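Local coordinates for trehalose monomycolate exporter MmpL3 (Mycobacterium tuberculosis, PDB 7NVH), which exports trehalose monomycolate, the mycolic acid carrier of the mycobacterial cell envelope, as a membrane transporter of the RND permease clan, at residues Met1-Gly6 against Thr277-Gly282; Val643-Arg648 against Ala668-Ile673. All blocks are in the same frame, centred on the assembly; numbering follows the deposited sequence.

Interaction 1 of 2, residues Met1-Gly6 against Thr277-Gly282; sequences MFAWWG and TVITAG
Val278 and Ile279 turn different branches toward the N-terminal helix. In Val278, CG1 stands anti to the backbone N (chi1 166°), which brings it to the backbone of Phe2 and Gly6, while CG2 also meets Gly6. In Ile279, CG1 is anti to the carbonyl carbon (chi1 -74°) and the chain runs on extended, laying CG1 and CD1 alongside Ala3. The Phe2 ring reaches toward the turn at Gly282.

Val278 makes most of the contact. Its CG1 sits 3.4 Å from Phe2 O and 3.7 Å from Gly6 CA, and its CB is 3.8 Å from the same Gly6 CA; the absence of a side chain at Gly6 lets the two backbones come within 5.3 Å, measured from Gly6 CA to Val278 CA. The ring of Trp5 passes the same methyl obliquely, CD1 to Val278 CG1 being 4.4 Å, while its NE1 is hydrogen-bonded to Ile326 O on helix 305-336. One step along, Ile279 CD1 meets Ala3 CB at 3.8 Å. At the other end the Phe2 ring lies oblique to Gly282 O, CE2 to O 4.0 Å, and also touches Arg283 and Thr286.

The axes of 2-6 and 277-282 approach to 8.1 Å and run at 128° to one another, nearer antiparallel than parallel. Pro330 of helix 305-336 packs on Val278, and Leu751 near the C-terminus on Ile279. With no hydrogen bond or salt bridge between the two segments, the short N-terminal helix is held against helix 270-297 by van der Waals packing of aliphatic branches on Ala3 and on the backbone at Phe2 and Gly6, and a polar link, Trp5 NE1 to Ile326 O, runs to a third helix.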
loop_
_atom_site.group_PDB
_atom_site.type_symbol
_atom_site.label_atom_id
_atom_site.label_comp_id
_atom_site.label_asym_id
_atom_site.label_seq_id
_atom_site.Cartn_x
_atom_site.Cartn_y
_atom_site.Cartn_z
ATOM N N MET A 1 -29.887 12.463 14.983
ATOM C CA MET A 1 -28.482 12.800 14.794
ATOM C C MET A 1 -28.236 13.278 13.370
ATOM O O MET A 1 -27.773 14.395 13.156
ATOM C CB MET A 1 -27.593 11.599 15.110
ATOM C CG MET A 1 -26.132 11.798 14.755
ATOM S SD MET A 1 -25.249 10.238 14.575
ATOM C CE MET A 1 -24.578 10.038 16.224
ATOM N N PHE A 2 -28.542 12.422 12.395
ATOM C CA PHE A 2 -28.419 12.816 10.998
ATOM C C PHE A 2 -29.557 13.724 10.560
ATOM O O PHE A 2 -29.389 14.509 9.622
ATOM C CB PHE A 2 -28.359 11.580 10.104
ATOM C CG PHE A 2 -27.033 10.887 10.124
ATOM C CD1 PHE A 2 -26.877 9.682 10.782
ATOM C CD2 PHE A 2 -25.940 11.441 9.488
ATOM C CE1 PHE A 2 -25.658 9.043 10.803
ATOM C CE2 PHE A 2 -24.719 10.807 9.506
ATOM C CZ PHE A 2 -24.579 9.606 10.165
ATOM N N ALA A 3 -30.714 13.631 11.212
ATOM C CA ALA A 3 -31.832 14.509 10.903
ATOM C C ALA A 3 -31.695 15.877 11.548
ATOM O O ALA A 3 -32.495 16.770 11.250
ATOM C CB ALA A 3 -33.147 13.865 11.342
ATOM N N TRP A 4 -30.713 16.057 12.426
ATOM C CA TRP A 4 -30.392 17.357 12.997
ATOM C C TRP A 4 -29.283 18.045 12.215
ATOM O O TRP A 4 -29.335 19.263 11.997
ATOM C CB TRP A 4 -29.991 17.192 14.465
ATOM C CG TRP A 4 -29.406 18.409 15.090
ATOM C CD1 TRP A 4 -30.069 19.359 15.804
ATOM C CD2 TRP A 4 -28.030 18.799 15.082
ATOM N NE1 TRP A 4 -29.194 20.325 16.231
ATOM C CE2 TRP A 4 -27.934 20.004 15.800
ATOM C CE3 TRP A 4 -26.870 18.250 14.530
ATOM C CZ2 TRP A 4 -26.727 20.669 15.979
ATOM C CZ3 TRP A 4 -25.674 18.911 14.709
ATOM C CH2 TRP A 4 -25.610 20.107 15.427
ATOM N N TRP A 5 -28.282 17.278 11.780
ATOM C CA TRP A 5 -27.236 17.844 10.940
ATOM C C TRP A 5 -27.796 18.329 9.615
ATOM O O TRP A 5 -27.315 19.324 9.072
ATOM C CB TRP A 5 -26.126 16.823 10.701
ATOM C CG TRP A 5 -24.951 17.394 9.965
ATOM C CD1 TRP A 5 -24.373 16.895 8.838
ATOM C CD2 TRP A 5 -24.206 18.569 10.310
ATOM N NE1 TRP A 5 -23.321 17.688 8.455
ATOM C CE2 TRP A 5 -23.197 18.721 9.345
ATOM C CE3 TRP A 5 -24.294 19.506 11.343
ATOM C CZ2 TRP A 5 -22.289 19.771 9.378
ATOM C CZ3 TRP A 5 -23.393 20.546 11.372
ATOM C CH2 TRP A 5 -22.403 20.670 10.398
ATOM N N GLY A 6 -28.808 17.647 9.080
ATOM C CA GLY A 6 -29.434 18.118 7.860
ATOM C C GLY A 6 -30.070 19.483 8.012
ATOM O O GLY A 6 -30.077 20.278 7.071
ATOM N N THR A 277 -31.512 14.502 1.649
ATOM C CA THR A 277 -30.294 13.909 1.120
ATOM C C THR A 277 -29.268 13.699 2.220
ATOM O O THR A 277 -28.556 12.693 2.200
ATOM C CB THR A 277 -29.710 14.745 -0.022
ATOM O OG1 THR A 277 -28.643 14.017 -0.639
ATOM C CG2 THR A 277 -29.163 16.062 0.470
ATOM N N VAL A 278 -29.206 14.588 3.215
ATOM C CA VAL A 278 -28.369 14.307 4.376
ATOM C C VAL A 278 -28.845 13.030 5.050
ATOM O O VAL A 278 -28.153 12.008 5.019
ATOM C CB VAL A 278 -28.365 15.495 5.351
ATOM C CG1 VAL A 278 -27.781 15.072 6.684
ATOM C CG2 VAL A 278 -27.559 16.641 4.774
ATOM N N ILE A 279 -30.083 13.043 5.550
ATOM C CA ILE A 279 -30.686 11.946 6.302
ATOM C C ILE A 279 -30.386 10.594 5.668
ATOM O O ILE A 279 -30.051 9.634 6.370
ATOM C CB ILE A 279 -32.206 12.151 6.432
ATOM C CG1 ILE A 279 -32.511 13.247 7.449
ATOM C CG2 ILE A 279 -32.893 10.865 6.835
ATOM C CD1 ILE A 279 -33.983 13.494 7.640
ATOM N N THR A 280 -30.489 10.501 4.343
ATOM C CA THR A 280 -30.262 9.203 3.708
ATOM C C THR A 280 -28.823 9.020 3.222
ATOM O O THR A 280 -28.095 8.148 3.716
ATOM C CB THR A 280 -31.234 9.019 2.542
ATOM O OG1 THR A 280 -30.791 9.796 1.424
ATOM C CG2 THR A 280 -32.621 9.465 2.938
ATOM N N ALA A 281 -28.396 9.841 2.262
ATOM C CA ALA A 281 -27.119 9.601 1.608
ATOM C C ALA A 281 -25.949 9.920 2.526
ATOM O O ALA A 281 -24.937 9.216 2.503
ATOM C CB ALA A 281 -27.028 10.416 0.320
ATOM N N GLY A 282 -26.042 10.991 3.318
ATOM C CA GLY A 282 -24.956 11.303 4.227
ATOM C C GLY A 282 -24.809 10.253 5.309
ATOM O O GLY A 282 -23.696 9.936 5.729
#

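Interaction 2 of 2, residues Val643-Arg648 against Ala668-Ile673; sequences VFLVSR and AATGRI
Apolar contact between Leu645 and Thr670 joins the two segments on one side. The Leu645 side chain leaves its helix with CG anti to the backbone N (chi1 -178°), and CD1 then meets Thr670 CG2 at 3.8 Å, the two side chains crossing at about a right angle. Thr670 presents two more atoms to the same helix: CB lies 4.2 Å from Arg648 CG, and OG1 is 4.1 Å from Phe644 O, too far for a hydrogen bond.

A cation packed over a methyl makes the second kind. The Arg648 chain bends at chi2 and chi3, bringing one guanidinium face over to Ala669 CB. That methyl is offset toward the rim of the flat group and is 3.6 Å from NH2. The charge is met beyond the two segments: NH2 forms a salt bridge with Glu262 of helix 248-265, and Glu651 makes a long, weak ion pair with NE.

Hydrogen bonding stays within the segments' own helices or passes to other helices. Ser647 OG donates to Val643 O at 2.6 Å, from the face of the carbonyl opposite to that used by Ser647 N. Gly671 O accepts from Arg715 of helix 694-726.

An aromatic contact adds to these, Phe644 stacking on Phe255 of helix 248-265.

Thr670 sits at the break between two consecutive helices, 659-669 and 671-689, and the contact seats that break against the long helix 624-654. Packing of successive helices of this kind is consistent with the alpha-helical membrane core of MMPL proteins of the RND permease clan.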
loop_
_atom_site.group_PDB
_atom_site.type_symbol
_atom_site.label_atom_id
_atom_site.label_comp_id
_atom_site.label_asym_id
_atom_site.label_seq_id
_atom_site.Cartn_x
_atom_site.Cartn_y
_atom_site.Cartn_z
ATOM N N VAL A 643 -22.944 -1.736 1.339
ATOM C CA VAL A 643 -23.763 -0.764 2.060
ATOM C C VAL A 643 -24.500 0.141 1.086
ATOM O O VAL A 643 -25.692 0.413 1.256
ATOM C CB VAL A 643 -22.901 0.047 3.043
ATOM C CG1 VAL A 643 -23.711 1.177 3.641
ATOM C CG2 VAL A 643 -22.414 -0.852 4.142
ATOM N N PHE A 644 -23.810 0.614 0.050
ATOM C CA PHE A 644 -24.461 1.468 -0.936
ATOM C C PHE A 644 -25.628 0.747 -1.592
ATOM O O PHE A 644 -26.687 1.341 -1.821
ATOM C CB PHE A 644 -23.455 1.916 -1.995
ATOM C CG PHE A 644 -22.422 2.873 -1.485
ATOM C CD1 PHE A 644 -22.749 3.830 -0.546
ATOM C CD2 PHE A 644 -21.122 2.818 -1.952
ATOM C CE1 PHE A 644 -21.799 4.711 -0.076
ATOM C CE2 PHE A 644 -20.167 3.696 -1.488
ATOM C CZ PHE A 644 -20.508 4.644 -0.548
ATOM N N LEU A 645 -25.453 -0.538 -1.900
ATOM C CA LEU A 645 -26.519 -1.295 -2.545
ATOM C C LEU A 645 -27.681 -1.552 -1.593
ATOM O O LEU A 645 -28.844 -1.351 -1.961
ATOM C CB LEU A 645 -25.969 -2.614 -3.082
ATOM C CG LEU A 645 -26.962 -3.497 -3.830
ATOM C CD1 LEU A 645 -27.372 -2.828 -5.123
ATOM C CD2 LEU A 645 -26.361 -4.861 -4.097
ATOM N N VAL A 646 -27.393 -1.991 -0.367
ATOM C CA VAL A 646 -28.436 -2.477 0.527
ATOM C C VAL A 646 -29.103 -1.368 1.339
ATOM O O VAL A 646 -30.205 -1.576 1.859
ATOM C CB VAL A 646 -27.861 -3.565 1.456
ATOM C CG1 VAL A 646 -28.945 -4.203 2.307
ATOM C CG2 VAL A 646 -27.177 -4.637 0.634
ATOM N N SER A 647 -28.485 -0.192 1.449
ATOM C CA SER A 647 -29.127 0.895 2.176
ATOM C C SER A 647 -30.410 1.329 1.485
ATOM O O SER A 647 -31.413 1.619 2.147
ATOM C CB SER A 647 -28.164 2.070 2.317
ATOM O OG SER A 647 -27.022 1.693 3.066
ATOM N N ARG A 648 -30.401 1.372 0.153
ATOM C CA ARG A 648 -31.614 1.702 -0.582
ATOM C C ARG A 648 -32.690 0.645 -0.374
ATOM O O ARG A 648 -33.873 0.973 -0.239
ATOM C CB ARG A 648 -31.299 1.867 -2.067
ATOM C CG ARG A 648 -30.408 3.054 -2.379
ATOM C CD ARG A 648 -30.917 4.314 -1.706
ATOM N NE ARG A 648 -32.092 4.861 -2.375
ATOM C CZ ARG A 648 -32.045 5.603 -3.476
ATOM N NH1 ARG A 648 -30.879 5.892 -4.033
ATOM N NH2 ARG A 648 -33.164 6.059 -4.017
ATOM N N ALA A 668 -32.498 -0.997 -8.250
ATOM C CA ALA A 668 -32.791 -0.281 -9.483
ATOM C C ALA A 668 -32.586 1.217 -9.355
ATOM O O ALA A 668 -32.290 1.876 -10.356
ATOM C CB ALA A 668 -34.230 -0.554 -9.930
ATOM N N ALA A 669 -32.735 1.771 -8.151
ATOM C CA ALA A 669 -32.491 3.192 -7.953
ATOM C C ALA A 669 -31.008 3.517 -7.905
ATOM O O ALA A 669 -30.613 4.637 -8.246
ATOM C CB ALA A 669 -33.171 3.666 -6.670
ATOM N N THR A 670 -30.175 2.565 -7.489
ATOM C CA THR A 670 -28.752 2.805 -7.304
ATOM C C THR A 670 -27.892 2.126 -8.359
ATOM O O THR A 670 -26.663 2.168 -8.255
ATOM C CB THR A 670 -28.311 2.337 -5.918
ATOM O OG1 THR A 670 -26.995 2.829 -5.645
ATOM C CG2 THR A 670 -28.281 0.825 -5.865
ATOM N N GLY A 671 -28.498 1.501 -9.368
ATOM C CA GLY A 671 -27.708 0.754 -10.335
ATOM C C GLY A 671 -26.752 1.637 -11.113
ATOM O O GLY A 671 -25.551 1.360 -11.189
ATOM N N ARG A 672 -27.269 2.727 -11.682
ATOM C CA ARG A 672 -26.421 3.626 -12.458
ATOM C C ARG A 672 -25.366 4.282 -11.581
ATOM O O ARG A 672 -24.213 4.438 -11.994
ATOM C CB ARG A 672 -27.270 4.688 -13.150
ATOM C CG ARG A 672 -26.509 5.487 -14.187
ATOM C CD ARG A 672 -27.220 6.782 -14.527
ATOM N NE ARG A 672 -26.990 7.174 -15.913
ATOM C CZ ARG A 672 -27.168 8.403 -16.380
ATOM N NH1 ARG A 672 -27.578 9.369 -15.569
ATOM N NH2 ARG A 672 -26.933 8.670 -17.656
ATOM N N ILE A 673 -25.744 4.675 -10.365
ATOM C CA ILE A 673 -24.806 5.356 -9.481
ATOM C C ILE A 673 -23.674 4.422 -9.079
ATOM O O ILE A 673 -22.502 4.816 -9.069
ATOM C CB ILE A 673 -25.543 5.920 -8.255
ATOM C CG1 ILE A 673 -26.649 6.874 -8.701
ATOM C CG2 ILE A 673 -24.575 6.639 -7.341
ATOM C CD1 ILE A 673 -26.203 7.873 -9.746
#

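Interaction 1 comes first along the chain and closes before interaction 2 opens. Their centres are about 17 Å apart and their nearest atoms about 6 Å apart, with no touch, and both lie on the same side of the chain's centre, 33 and 28 Å from it. Helix 248-265 borders both. Interaction 1 joins the N-terminal helix 2-11 to a helix of the first MMPL half; interaction 2 lies among helices of the second. The halves meet where Phe644 and Ser647 pack on helix 270-297, through Thr284 and Ser288, and where Arg648 pairs with Glu262, which puts both contacts near this seam at one end of the helical part of the transporter.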